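Local coordinates for putative uncharacterized protein (Mycobacterium tuberculosis, PDB 2ZQ5), which probably transfers a sulfuryl group from the donor PAPS to an acceptor molecule, as sulfotransferases do, at residues D34-A39 with V70-S75; A113-Q118 with S340-Q345; H121-L124 with P128-R131; S186-A191 with S195-L200; P207-H212 with L236-A241. All coordinates share one frame; numbering follows the deposited sequence.

From the N terminus, contact 1 closes first, joining the start of helix 36-50 to helix 55-81. The chain then enters the parallel sheet, and contact 2 sets the turn before edge strand 117-119 against helix 341-348, closing a loop of more than 220 residues that holds contacts 3, 4 and 5 in series. Contact 3 folds helix 122-126 against its following loop; contact 4 sets residues 186-191 against the helix that follows, 194-201; contact 5 packs helix 206-219 on the junction of helices 234-237 and 239-245. Contact 1 touches 3, 4 and 5, linking the N-terminal helices to these three, while Q118 to R131 joins contacts 2 and 3.

Contact 1 of 5, residues D34-A39 with V70-S75; sequences DNYREA and VARLLS
R72 reaches across from helix 55-81 with its chain extended from CG to NE and ends against two partners, the carboxylate of D34 and the ring of Y36. The salt bridge is end-on and bidentate. NH1 of R72 lies 2.8 Å from OD2 of D34 in a nearly straight bond (177°), within the guanidinium plane and on the syn lone pair of that oxygen. The second bond, from R72 NH2 to D34 OD1 at 3.0 Å, is more bent and lies out of both planes. While its edge holds D34, one face of the guanidinium rests on Y36, with R72 CZ 3.7 Å from the ring centroid and the planes 22° apart: a nearly parallel stack with cation-pi character, set off toward CD2. R72 CD adds a CH-pi contact over the same ring face, 4.1 Å from the centroid. The tyrosine CG sits between its backbone N and carbonyl carbon (chi1 89°), which turns the ring face to the arginine. The buried positive charge is held flat and fixed in rotation; F29 O accepts from its NE and Q180 O from NH1, and S181 OG bonds D34 OD2. The contact joins D34 and the start of helix 36-50 to the C-terminal half of helix 55-81, with R211 of helix 206-219 packed against both D34 and R72 and H17 of helix 13-24 holding the Y36 hydroxyl.

Contact 2 of 5, residues A113-Q118 with S340-Q345; sequences ADPAHQ and SDEARQ
A type I turn from D114 to H117 brings the backbone against the first turn of helix 341-348, where D114 CA and A343 CA are only 4.3 Å apart. The CB of A343 faces the carboxylate of D114, 3.6 Å from its CG. P115 comes alongside, its ring atom CD 3.6 Å from A343 CA, while its CG meets CG of E342 more loosely. No direct hydrogen bond crosses; two waters do the polar work. One donates a hydrogen bond to D114 OD2 and accepts from S340 N, and the other donates to D114 OD1 and lies 2.6 Å from S340 OG. That hydroxyl is also the N-cap of the helix, accepting from A343 N at 3.1 Å. The D114 carboxylate swings away from its own backbone N (chi1 -172°), which carries OD1 forward to A116 N, 2.8 Å away, in an Asx turn that adds to the D114-H117 turn. Its OD2 is held as well by the hydroxyl of Y332, so several bonds fix the carboxylate beside the helix start, whose dipole would probably favour its negative charge. The turn leads into edge strand 117-119, which pairs with strand 227-231, while helix 341-348 packs beside it through M347 on A113 and D114, and Y332 adds helix 324-334.

Contact 3 of 5, residues H121-L124 with P128-R131; sequences HMWL and PQPR
A short helix, 122-126, turns back on the loop that follows it, just beyond edge strand 117-119 of the sulfotransferase sheet. L124 straddles the loop: its CD1 branch meets CG of R131 at 3.6 Å and its CD2 branch meets CG of Q129 at 3.7 Å. CD2 also sits over one face of the W123 indole. The Q129 amide ends near CZ3 of that indole, its NE2 bound to Y127 O. Near the helix start, the H121 ring turns an edge to R131, with the ring and guanidinium planes 79° apart; the 2.9 Å between H121 CD2 and R131 NE is unusually short and doubtful in detail. A bend at chi3 (-60°) brings the R131 NE there, while NH1 bonds Q118 and makes a salt bridge to D223. P128 is close to the carbonyl of L124, its CA giving a CH...O contact. Around the contact, W137 and Y143 make edge-to-face pairs with W123, I219 of helix 206-219 covers L124 and R131, and helix 55-81 packs on P128.

Contact 4 of 5, residues S186-A191 with S195-L200; sequences SYEALA and SYADWL
Y187 points one edge of its ring at the face of Y196 in an offset edge-to-face pair, centroids 5.8 Å apart and planes at 78°. The touching atom is CD2 of Y187, 3.8 Å from CE2 of Y196 and 3.7 Å from its hydroxyl oxygen, which lies near the plane of the Y187 ring. The OH of Y196 is kept in place by L182 O and S184 N, so the polar end is satisfied within the protein. The next residue on each segment makes the second half of the contact. E188 stretches past A197, its OE1 3.5 Å from A197 CB. A single water then links the two segments, donating to E188 OE1 at 2.7 Å and to A197 O at 2.8 Å. The other carboxylate oxygen, OE2, forms a salt bridge to R295 and accepts from T292, which should help keep this buried acid charged. L43 of helix 36-50 packs on both tyrosines, and Y47 adds to Y187. The arrangement is a loop with helix-like backbone angles folded against the following helix: residues 186-188 and helix 194-201 meet through an aromatic pair and a water-bridged glutamate, in the helical part of this sulfotransferase between helices 36-50 and 282-304.

Contact 5 of 5, residues P207-H212 with L236-A241; sequences PSYCRH and LFALDA
The Y209 ring reaches out from helix 206-219 and lies along two alanine methyls of the opposite segment, A238 near its far end and A241 near its root. CE1 of Y209 comes to 3.5 Å of A238 CB, the nearest approach between the two side chains, and the hydroxyl oxygen of the tyrosine stays within 3.7 Å of that same methyl. Nearer the backbone, CD1 of Y209 is 4.0 Å from A241 CB, which meets the ring obliquely. With chi1 at -88° the ring extends from its helix toward the bend between the two short helices, so one flat side chain spans both alanines. Both methyls point toward the tyrosine, and Y209 CA lies 6.3 Å from A241 CA. A238 is the N-cap residue of helix 239-245, so the ring covers the point where helix 234-237 gives way to it. L242 and T245 continue the wall along the ring, and W205 also packs on A238. No hydrogen bond joins the two segments; the Y209 hydroxyl bonds S234 OG instead, at the start of helix 234-237. The chemistry is therefore mainly apolar along the ring and polar at its end: van der Waals contact joins helix 206-219 to the helix start, and the bond to S234 probably anchors the ring's end.

Contact 1 of 5, residues D34-A39 with V70-S75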
# COMPACT_ATOMS: atom_id res chain seq x y z
N ASP A 34 13.40 -10.03 -8.06
CA ASP A 34 12.97 -9.06 -7.06
C ASP A 34 13.26 -9.56 -5.65
O ASP A 34 12.84 -8.95 -4.66
CB ASP A 34 11.48 -8.71 -7.24
CG ASP A 34 10.57 -9.91 -7.18
OD1 ASP A 34 11.04 -11.06 -7.35
OD2 ASP A 34 9.35 -9.71 -6.97
N ASN A 35 14.01 -10.66 -5.56
CA ASN A 35 14.42 -11.24 -4.29
C ASN A 35 13.24 -11.57 -3.37
O ASN A 35 13.34 -11.44 -2.15
CB ASN A 35 15.39 -10.28 -3.59
CG ASN A 35 16.27 -10.97 -2.57
OD1 ASN A 35 16.75 -12.08 -2.81
ND2 ASN A 35 16.51 -10.31 -1.44
N TYR A 36 12.14 -12.02 -3.95
CA TYR A 36 10.95 -12.34 -3.16
C TYR A 36 11.11 -13.58 -2.30
O TYR A 36 10.50 -13.68 -1.23
CB TYR A 36 9.73 -12.47 -4.09
CG TYR A 36 9.48 -13.86 -4.63
CD1 TYR A 36 8.62 -14.75 -3.98
CD2 TYR A 36 10.11 -14.30 -5.80
CE1 TYR A 36 8.39 -16.02 -4.48
CE2 TYR A 36 9.89 -15.57 -6.31
CZ TYR A 36 9.03 -16.43 -5.64
OH TYR A 36 8.83 -17.70 -6.13
N ARG A 37 11.93 -14.53 -2.74
CA ARG A 37 12.13 -15.74 -1.96
C ARG A 37 12.82 -15.46 -0.63
O ARG A 37 12.38 -15.96 0.41
CB ARG A 37 12.94 -16.77 -2.76
CG ARG A 37 12.12 -17.49 -3.82
CD ARG A 37 12.96 -18.51 -4.58
NE ARG A 37 12.14 -19.39 -5.40
CZ ARG A 37 11.26 -20.26 -4.93
NH1 ARG A 37 11.07 -20.38 -3.62
NH2 ARG A 37 10.56 -21.03 -5.76
N GLU A 38 13.88 -14.66 -0.65
CA GLU A 38 14.58 -14.33 0.59
C GLU A 38 13.63 -13.55 1.50
O GLU A 38 13.56 -13.80 2.70
CB GLU A 38 15.82 -13.46 0.33
CG GLU A 38 16.70 -13.31 1.57
CD GLU A 38 17.75 -12.21 1.46
OE1 GLU A 38 18.12 -11.84 0.33
OE2 GLU A 38 18.22 -11.73 2.52
N ALA A 39 12.90 -12.61 0.91
CA ALA A 39 11.96 -11.79 1.67
C ALA A 39 10.93 -12.67 2.37
O ALA A 39 10.65 -12.49 3.55
CB ALA A 39 11.28 -10.79 0.75
N VAL A 70 -0.37 -15.81 -5.12
CA VAL A 70 -1.36 -16.02 -6.16
C VAL A 70 -1.36 -14.79 -7.07
O VAL A 70 -1.42 -14.91 -8.29
CB VAL A 70 -2.77 -16.23 -5.58
CG1 VAL A 70 -3.82 -16.13 -6.69
CG2 VAL A 70 -2.86 -17.60 -4.92
N ALA A 71 -1.27 -13.61 -6.46
CA ALA A 71 -1.24 -12.36 -7.21
C ALA A 71 -0.00 -12.34 -8.10
O ALA A 71 -0.05 -11.89 -9.25
CB ALA A 71 -1.23 -11.16 -6.25
N ARG A 72 1.11 -12.82 -7.56
CA ARG A 72 2.36 -12.89 -8.30
C ARG A 72 2.15 -13.76 -9.54
O ARG A 72 2.54 -13.38 -10.65
CB ARG A 72 3.47 -13.48 -7.42
CG ARG A 72 4.84 -13.41 -8.05
CD ARG A 72 5.90 -14.14 -7.23
NE ARG A 72 7.20 -14.05 -7.90
CZ ARG A 72 8.01 -13.00 -7.82
NH1 ARG A 72 7.69 -11.94 -7.09
NH2 ARG A 72 9.13 -12.98 -8.53
N LEU A 73 1.52 -14.91 -9.35
CA LEU A 73 1.24 -15.83 -10.45
C LEU A 73 0.34 -15.19 -11.51
O LEU A 73 0.56 -15.37 -12.70
CB LEU A 73 0.57 -17.11 -9.93
CG LEU A 73 1.44 -18.10 -9.16
CD1 LEU A 73 0.55 -19.12 -8.46
CD2 LEU A 73 2.42 -18.79 -10.10
N LEU A 74 -0.68 -14.46 -11.06
CA LEU A 74 -1.61 -13.81 -11.98
C LEU A 74 -0.91 -12.76 -12.83
O LEU A 74 -1.17 -12.65 -14.03
CB LEU A 74 -2.77 -13.17 -11.21
CG LEU A 74 -3.74 -14.15 -10.53
CD1 LEU A 74 -4.73 -13.37 -9.67
CD2 LEU A 74 -4.47 -14.98 -11.57
N SER A 75 -0.02 -11.98 -12.22
CA SER A 75 0.71 -10.96 -12.97
C SER A 75 1.65 -11.60 -13.99
O SER A 75 1.72 -11.15 -15.14
CB SER A 75 1.53 -10.06 -12.03
OG SER A 75 0.71 -9.08 -11.42

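Contact 2 of 5, residues A113-Q118 with S340-Q345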
# COMPACT_ATOMS: atom_id res chain seq x y z
N ALA A 113 -9.47 11.13 -9.31
CA ALA A 113 -10.78 11.42 -9.88
C ALA A 113 -10.68 12.11 -11.24
O ALA A 113 -11.63 12.10 -12.02
CB ALA A 113 -11.58 12.29 -8.92
N ASP A 114 -9.53 12.72 -11.52
CA ASP A 114 -9.32 13.40 -12.79
C ASP A 114 -9.51 12.37 -13.91
O ASP A 114 -8.85 11.34 -13.92
CB ASP A 114 -7.90 13.96 -12.85
CG ASP A 114 -7.67 14.85 -14.06
OD1 ASP A 114 -8.21 14.55 -15.14
OD2 ASP A 114 -6.92 15.84 -13.93
N PRO A 115 -10.43 12.64 -14.85
CA PRO A 115 -10.69 11.72 -15.97
C PRO A 115 -9.45 11.43 -16.82
O PRO A 115 -9.40 10.43 -17.54
CB PRO A 115 -11.78 12.43 -16.76
CG PRO A 115 -12.53 13.16 -15.69
CD PRO A 115 -11.41 13.74 -14.85
N ALA A 116 -8.47 12.33 -16.75
CA ALA A 116 -7.23 12.20 -17.51
C ALA A 116 -6.19 11.42 -16.71
O ALA A 116 -5.05 11.25 -17.15
CB ALA A 116 -6.70 13.57 -17.88
N HIS A 117 -6.58 10.97 -15.52
CA HIS A 117 -5.70 10.20 -14.65
C HIS A 117 -6.28 8.80 -14.47
O HIS A 117 -7.42 8.54 -14.84
CB HIS A 117 -5.59 10.86 -13.27
CG HIS A 117 -4.83 12.16 -13.27
ND1 HIS A 117 -4.66 12.91 -12.13
CD2 HIS A 117 -4.19 12.82 -14.26
CE1 HIS A 117 -3.95 13.99 -12.42
NE2 HIS A 117 -3.65 13.95 -13.70
N GLN A 118 -5.47 7.91 -13.92
CA GLN A 118 -5.91 6.54 -13.67
C GLN A 118 -5.32 6.08 -12.34
O GLN A 118 -4.19 6.44 -12.00
CB GLN A 118 -5.48 5.61 -14.80
CG GLN A 118 -3.97 5.45 -14.97
CD GLN A 118 -3.60 4.48 -16.08
OE1 GLN A 118 -4.03 3.33 -16.08
NE2 GLN A 118 -2.80 4.95 -17.03
N SER A 340 -8.54 20.56 -15.52
CA SER A 340 -9.72 20.71 -16.37
C SER A 340 -11.03 20.86 -15.60
O SER A 340 -11.10 20.58 -14.40
CB SER A 340 -9.84 19.50 -17.31
OG SER A 340 -10.26 18.35 -16.60
N ASP A 341 -12.07 21.29 -16.30
CA ASP A 341 -13.38 21.47 -15.70
C ASP A 341 -13.97 20.12 -15.30
O ASP A 341 -14.56 19.98 -14.23
CB ASP A 341 -14.32 22.18 -16.67
CG ASP A 341 -13.82 23.55 -17.07
OD1 ASP A 341 -13.56 24.37 -16.17
OD2 ASP A 341 -13.70 23.81 -18.29
N GLU A 342 -13.82 19.12 -16.17
CA GLU A 342 -14.35 17.80 -15.89
C GLU A 342 -13.66 17.21 -14.66
O GLU A 342 -14.29 16.51 -13.86
CB GLU A 342 -14.16 16.86 -17.08
CG GLU A 342 -12.73 16.73 -17.56
CD GLU A 342 -12.42 17.64 -18.73
OE1 GLU A 342 -12.79 18.83 -18.68
OE2 GLU A 342 -11.80 17.15 -19.70
N ALA A 343 -12.37 17.50 -14.52
CA ALA A 343 -11.60 17.00 -13.39
C ALA A 343 -12.15 17.61 -12.10
O ALA A 343 -12.38 16.90 -11.12
CB ALA A 343 -10.13 17.36 -13.55
N ARG A 344 -12.35 18.92 -12.11
CA ARG A 344 -12.87 19.62 -10.94
C ARG A 344 -14.24 19.08 -10.56
O ARG A 344 -14.52 18.87 -9.38
CB ARG A 344 -12.97 21.13 -11.21
CG ARG A 344 -11.63 21.81 -11.44
CD ARG A 344 -11.81 23.32 -11.58
NE ARG A 344 -12.30 23.94 -10.35
CZ ARG A 344 -11.60 24.02 -9.22
NH1 ARG A 344 -10.37 23.53 -9.15
NH2 ARG A 344 -12.14 24.60 -8.15
N GLN A 345 -15.10 18.86 -11.55
CA GLN A 345 -16.43 18.34 -11.29
C GLN A 345 -16.36 16.96 -10.64
O GLN A 345 -17.02 16.70 -9.64
CB GLN A 345 -17.25 18.26 -12.58
CG GLN A 345 -18.66 17.74 -12.38
CD GLN A 345 -19.49 17.74 -13.66
OE1 GLN A 345 -19.73 18.79 -14.25
NE2 GLN A 345 -19.91 16.55 -14.09
O HOH W 1 -7.17 18.12 -15.34
O HOH W 2 -8.88 16.20 -17.20

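Contact 3 of 5, residues H121-L124 with P128-R131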
# COMPACT_ATOMS: atom_id res chain seq x y z
N HIS A 121 -7.39 0.43 -9.32
CA HIS A 121 -8.67 -0.09 -8.86
C HIS A 121 -8.47 -1.39 -8.09
O HIS A 121 -7.71 -2.26 -8.51
CB HIS A 121 -9.61 -0.29 -10.05
CG HIS A 121 -9.81 0.95 -10.85
ND1 HIS A 121 -10.61 1.99 -10.43
CD2 HIS A 121 -9.23 1.36 -12.00
CE1 HIS A 121 -10.52 2.99 -11.29
NE2 HIS A 121 -9.68 2.63 -12.25
N MET A 122 -9.17 -1.49 -6.97
CA MET A 122 -9.08 -2.64 -6.09
C MET A 122 -9.11 -4.00 -6.81
O MET A 122 -8.22 -4.83 -6.62
CB MET A 122 -10.21 -2.56 -5.05
CG MET A 122 -10.06 -3.47 -3.84
SD MET A 122 -10.08 -5.23 -4.20
CE MET A 122 -11.66 -5.42 -4.86
N TRP A 123 -10.12 -4.22 -7.64
CA TRP A 123 -10.22 -5.52 -8.30
C TRP A 123 -9.07 -5.84 -9.24
O TRP A 123 -8.76 -7.01 -9.46
CB TRP A 123 -11.57 -5.66 -9.03
CG TRP A 123 -11.75 -4.90 -10.32
CD1 TRP A 123 -11.92 -3.55 -10.47
CD2 TRP A 123 -11.86 -5.46 -11.63
NE1 TRP A 123 -12.13 -3.24 -11.79
CE2 TRP A 123 -12.10 -4.40 -12.53
CE3 TRP A 123 -11.79 -6.77 -12.14
CZ2 TRP A 123 -12.27 -4.60 -13.90
CZ3 TRP A 123 -11.95 -6.97 -13.50
CH2 TRP A 123 -12.19 -5.89 -14.37
N LEU A 124 -8.42 -4.81 -9.77
CA LEU A 124 -7.30 -5.02 -10.67
C LEU A 124 -6.04 -5.30 -9.87
O LEU A 124 -5.13 -5.98 -10.34
CB LEU A 124 -7.12 -3.81 -11.57
CG LEU A 124 -8.35 -3.54 -12.46
CD1 LEU A 124 -8.19 -2.21 -13.17
CD2 LEU A 124 -8.53 -4.68 -13.46
N PRO A 128 -4.50 -8.69 -11.30
CA PRO A 128 -3.78 -7.96 -12.35
C PRO A 128 -4.17 -8.36 -13.77
O PRO A 128 -4.15 -9.54 -14.12
CB PRO A 128 -2.32 -8.26 -12.03
CG PRO A 128 -2.33 -8.37 -10.54
CD PRO A 128 -3.56 -9.22 -10.29
N GLN A 129 -4.51 -7.36 -14.57
CA GLN A 129 -4.93 -7.55 -15.95
C GLN A 129 -5.18 -6.17 -16.55
O GLN A 129 -5.30 -5.19 -15.82
CB GLN A 129 -6.23 -8.35 -16.00
CG GLN A 129 -7.37 -7.64 -15.28
CD GLN A 129 -8.62 -8.48 -15.16
OE1 GLN A 129 -9.33 -8.71 -16.15
NE2 GLN A 129 -8.90 -8.96 -13.96
N PRO A 130 -5.26 -6.08 -17.88
CA PRO A 130 -5.52 -4.77 -18.49
C PRO A 130 -6.90 -4.28 -18.06
O PRO A 130 -7.87 -5.04 -18.08
CB PRO A 130 -5.45 -5.06 -19.98
CG PRO A 130 -4.46 -6.20 -20.06
CD PRO A 130 -4.91 -7.07 -18.92
N ARG A 131 -6.99 -3.02 -17.66
CA ARG A 131 -8.26 -2.45 -17.22
C ARG A 131 -9.27 -2.37 -18.36
O ARG A 131 -9.05 -1.67 -19.35
CB ARG A 131 -8.04 -1.05 -16.65
CG ARG A 131 -9.28 -0.41 -16.06
CD ARG A 131 -9.04 1.04 -15.66
NE ARG A 131 -8.00 1.20 -14.64
CZ ARG A 131 -6.77 1.64 -14.88
NH1 ARG A 131 -6.41 1.97 -16.12
NH2 ARG A 131 -5.91 1.78 -13.88

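Contact 4 of 5, residues S186-A191 with S195-L200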
# COMPACT_ATOMS: atom_id res chain seq x y z
N SER A 186 3.67 -2.93 5.28
CA SER A 186 2.36 -3.25 5.83
C SER A 186 2.48 -4.33 6.89
O SER A 186 1.78 -4.31 7.90
CB SER A 186 1.41 -3.72 4.72
OG SER A 186 1.84 -4.96 4.17
N TYR A 187 3.39 -5.27 6.68
CA TYR A 187 3.56 -6.39 7.60
C TYR A 187 3.91 -5.99 9.02
O TYR A 187 3.27 -6.45 9.97
CB TYR A 187 4.61 -7.36 7.06
CG TYR A 187 4.28 -7.88 5.69
CD1 TYR A 187 3.05 -8.48 5.42
CD2 TYR A 187 5.19 -7.75 4.64
CE1 TYR A 187 2.72 -8.92 4.14
CE2 TYR A 187 4.87 -8.19 3.35
CZ TYR A 187 3.64 -8.77 3.11
OH TYR A 187 3.32 -9.18 1.84
N GLU A 188 4.90 -5.12 9.17
CA GLU A 188 5.33 -4.69 10.49
C GLU A 188 4.33 -3.78 11.21
O GLU A 188 4.45 -3.55 12.41
CB GLU A 188 6.69 -3.99 10.39
CG GLU A 188 6.66 -2.62 9.75
CD GLU A 188 8.05 -2.14 9.40
OE1 GLU A 188 8.64 -2.69 8.44
OE2 GLU A 188 8.56 -1.24 10.09
N ALA A 189 3.33 -3.29 10.48
CA ALA A 189 2.31 -2.43 11.07
C ALA A 189 1.08 -3.25 11.48
O ALA A 189 0.14 -2.73 12.07
CB ALA A 189 1.90 -1.34 10.08
N LEU A 190 1.11 -4.55 11.17
CA LEU A 190 -0.01 -5.44 11.48
C LEU A 190 0.43 -6.64 12.32
O LEU A 190 -0.39 -7.48 12.69
CB LEU A 190 -0.65 -5.94 10.18
CG LEU A 190 -1.35 -4.85 9.37
CD1 LEU A 190 -1.60 -5.34 7.96
CD2 LEU A 190 -2.65 -4.47 10.06
N ALA A 191 1.72 -6.71 12.63
CA ALA A 191 2.26 -7.81 13.42
C ALA A 191 3.60 -7.40 13.99
O ALA A 191 4.24 -6.47 13.50
CB ALA A 191 2.43 -9.05 12.54
N SER A 195 12.34 -8.46 13.21
CA SER A 195 13.43 -9.03 12.42
C SER A 195 13.20 -8.75 10.94
O SER A 195 14.14 -8.49 10.19
CB SER A 195 13.54 -10.54 12.66
OG SER A 195 13.86 -10.80 14.02
N TYR A 196 11.94 -8.79 10.52
CA TYR A 196 11.64 -8.50 9.12
C TYR A 196 11.75 -7.00 8.87
O TYR A 196 12.29 -6.57 7.85
CB TYR A 196 10.24 -8.99 8.74
CG TYR A 196 9.82 -8.58 7.35
CD1 TYR A 196 10.26 -9.28 6.22
CD2 TYR A 196 9.02 -7.45 7.16
CE1 TYR A 196 9.90 -8.87 4.93
CE2 TYR A 196 8.66 -7.03 5.88
CZ TYR A 196 9.10 -7.74 4.77
OH TYR A 196 8.73 -7.29 3.52
N ALA A 197 11.25 -6.19 9.80
CA ALA A 197 11.32 -4.74 9.66
C ALA A 197 12.78 -4.30 9.51
O ALA A 197 13.10 -3.46 8.67
CB ALA A 197 10.68 -4.06 10.87
N ASP A 198 13.65 -4.89 10.33
CA ASP A 198 15.08 -4.59 10.31
C ASP A 198 15.70 -5.00 8.98
O ASP A 198 16.46 -4.24 8.38
CB ASP A 198 15.77 -5.34 11.45
CG ASP A 198 17.28 -5.18 11.43
OD1 ASP A 198 17.76 -4.05 11.67
OD2 ASP A 198 17.99 -6.18 11.17
N TRP A 199 15.38 -6.21 8.54
CA TRP A 199 15.89 -6.72 7.28
C TRP A 199 15.45 -5.80 6.14
O TRP A 199 16.26 -5.39 5.30
CB TRP A 199 15.36 -8.13 7.04
CG TRP A 199 15.76 -8.73 5.72
CD1 TRP A 199 16.93 -9.36 5.42
CD2 TRP A 199 14.99 -8.72 4.51
NE1 TRP A 199 16.95 -9.75 4.10
CE2 TRP A 199 15.77 -9.36 3.52
CE3 TRP A 199 13.73 -8.23 4.16
CZ2 TRP A 199 15.32 -9.53 2.20
CZ3 TRP A 199 13.28 -8.39 2.85
CH2 TRP A 199 14.08 -9.03 1.89
N LEU A 200 14.16 -5.47 6.11
CA LEU A 200 13.63 -4.61 5.06
C LEU A 200 14.31 -3.25 5.01
O LEU A 200 14.54 -2.71 3.92
CB LEU A 200 12.12 -4.45 5.25
CG LEU A 200 11.36 -3.73 4.13
CD1 LEU A 200 11.58 -4.45 2.80
CD2 LEU A 200 9.87 -3.68 4.48
O HOH W 3 11.07 -1.66 7.84

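Contact 5 of 5, residues P207-H212 with L236-A241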
# COMPACT_ATOMS: atom_id res chain seq x y z
N PRO A 207 14.34 -3.42 -7.25
CA PRO A 207 13.73 -4.53 -7.99
C PRO A 207 12.22 -4.62 -7.77
O PRO A 207 11.47 -4.94 -8.69
CB PRO A 207 14.48 -5.76 -7.46
CG PRO A 207 15.83 -5.19 -7.11
CD PRO A 207 15.47 -3.89 -6.43
N SER A 208 11.79 -4.34 -6.55
CA SER A 208 10.36 -4.38 -6.23
C SER A 208 9.61 -3.27 -6.95
O SER A 208 8.48 -3.47 -7.40
CB SER A 208 10.14 -4.26 -4.72
OG SER A 208 10.58 -5.42 -4.04
N TYR A 209 10.21 -2.09 -7.05
CA TYR A 209 9.55 -1.00 -7.75
C TYR A 209 9.54 -1.24 -9.26
O TYR A 209 8.63 -0.80 -9.95
CB TYR A 209 10.17 0.35 -7.39
CG TYR A 209 9.54 0.95 -6.16
CD1 TYR A 209 9.69 0.35 -4.91
CD2 TYR A 209 8.72 2.08 -6.26
CE1 TYR A 209 9.04 0.86 -3.78
CE2 TYR A 209 8.07 2.60 -5.14
CZ TYR A 209 8.23 1.98 -3.90
OH TYR A 209 7.59 2.47 -2.79
N CYS A 210 10.55 -1.93 -9.76
CA CYS A 210 10.59 -2.24 -11.18
C CYS A 210 9.41 -3.16 -11.50
O CYS A 210 8.77 -3.04 -12.55
CB CYS A 210 11.91 -2.91 -11.53
SG CYS A 210 13.28 -1.74 -11.70
N ARG A 211 9.10 -4.08 -10.58
CA ARG A 211 7.98 -4.99 -10.80
C ARG A 211 6.67 -4.19 -10.69
O ARG A 211 5.72 -4.42 -11.44
CB ARG A 211 8.00 -6.12 -9.76
CG ARG A 211 6.99 -7.21 -10.08
CD ARG A 211 6.84 -8.21 -8.95
NE ARG A 211 5.83 -9.20 -9.29
CZ ARG A 211 6.05 -10.27 -10.04
NH1 ARG A 211 7.26 -10.52 -10.53
NH2 ARG A 211 5.04 -11.09 -10.34
N HIS A 212 6.64 -3.24 -9.76
CA HIS A 212 5.48 -2.37 -9.56
C HIS A 212 5.18 -1.69 -10.90
O HIS A 212 4.03 -1.65 -11.35
CB HIS A 212 5.83 -1.36 -8.46
CG HIS A 212 4.80 -0.31 -8.20
ND1 HIS A 212 4.72 0.86 -8.92
CD2 HIS A 212 3.85 -0.21 -7.23
CE1 HIS A 212 3.79 1.63 -8.41
NE2 HIS A 212 3.25 1.01 -7.38
N LEU A 236 7.61 6.37 1.45
CA LEU A 236 8.41 7.12 2.42
C LEU A 236 9.76 6.44 2.61
O LEU A 236 10.79 7.11 2.74
CB LEU A 236 7.71 7.15 3.78
CG LEU A 236 6.43 7.96 3.92
CD1 LEU A 236 5.80 7.68 5.28
CD2 LEU A 236 6.74 9.44 3.78
N PHE A 237 9.73 5.11 2.61
CA PHE A 237 10.91 4.27 2.83
C PHE A 237 11.73 3.96 1.59
O PHE A 237 12.93 3.65 1.70
CB PHE A 237 10.48 2.92 3.43
CG PHE A 237 9.72 3.02 4.73
CD1 PHE A 237 10.37 2.81 5.94
CD2 PHE A 237 8.36 3.30 4.74
CE1 PHE A 237 9.67 2.86 7.14
CE2 PHE A 237 7.65 3.36 5.94
CZ PHE A 237 8.31 3.13 7.14
N ALA A 238 11.10 4.02 0.43
CA ALA A 238 11.76 3.64 -0.81
C ALA A 238 11.83 4.71 -1.88
O ALA A 238 11.74 4.41 -3.07
CB ALA A 238 11.06 2.40 -1.38
N LEU A 239 12.02 5.96 -1.46
CA LEU A 239 12.08 7.04 -2.43
C LEU A 239 13.17 6.86 -3.48
O LEU A 239 12.95 7.17 -4.65
CB LEU A 239 12.25 8.38 -1.71
CG LEU A 239 12.25 9.59 -2.65
CD1 LEU A 239 10.94 9.65 -3.44
CD2 LEU A 239 12.44 10.86 -1.82
N ASP A 240 14.34 6.37 -3.09
CA ASP A 240 15.40 6.19 -4.08
C ASP A 240 14.98 5.19 -5.14
O ASP A 240 15.24 5.39 -6.33
CB ASP A 240 16.72 5.73 -3.43
CG ASP A 240 17.36 6.82 -2.58
OD1 ASP A 240 17.33 8.00 -2.98
OD2 ASP A 240 17.92 6.48 -1.51
N ALA A 241 14.33 4.10 -4.73
CA ALA A 241 13.87 3.09 -5.68
C ALA A 241 12.78 3.68 -6.56
O ALA A 241 12.71 3.41 -7.76
CB ALA A 241 13.35 1.86 -4.94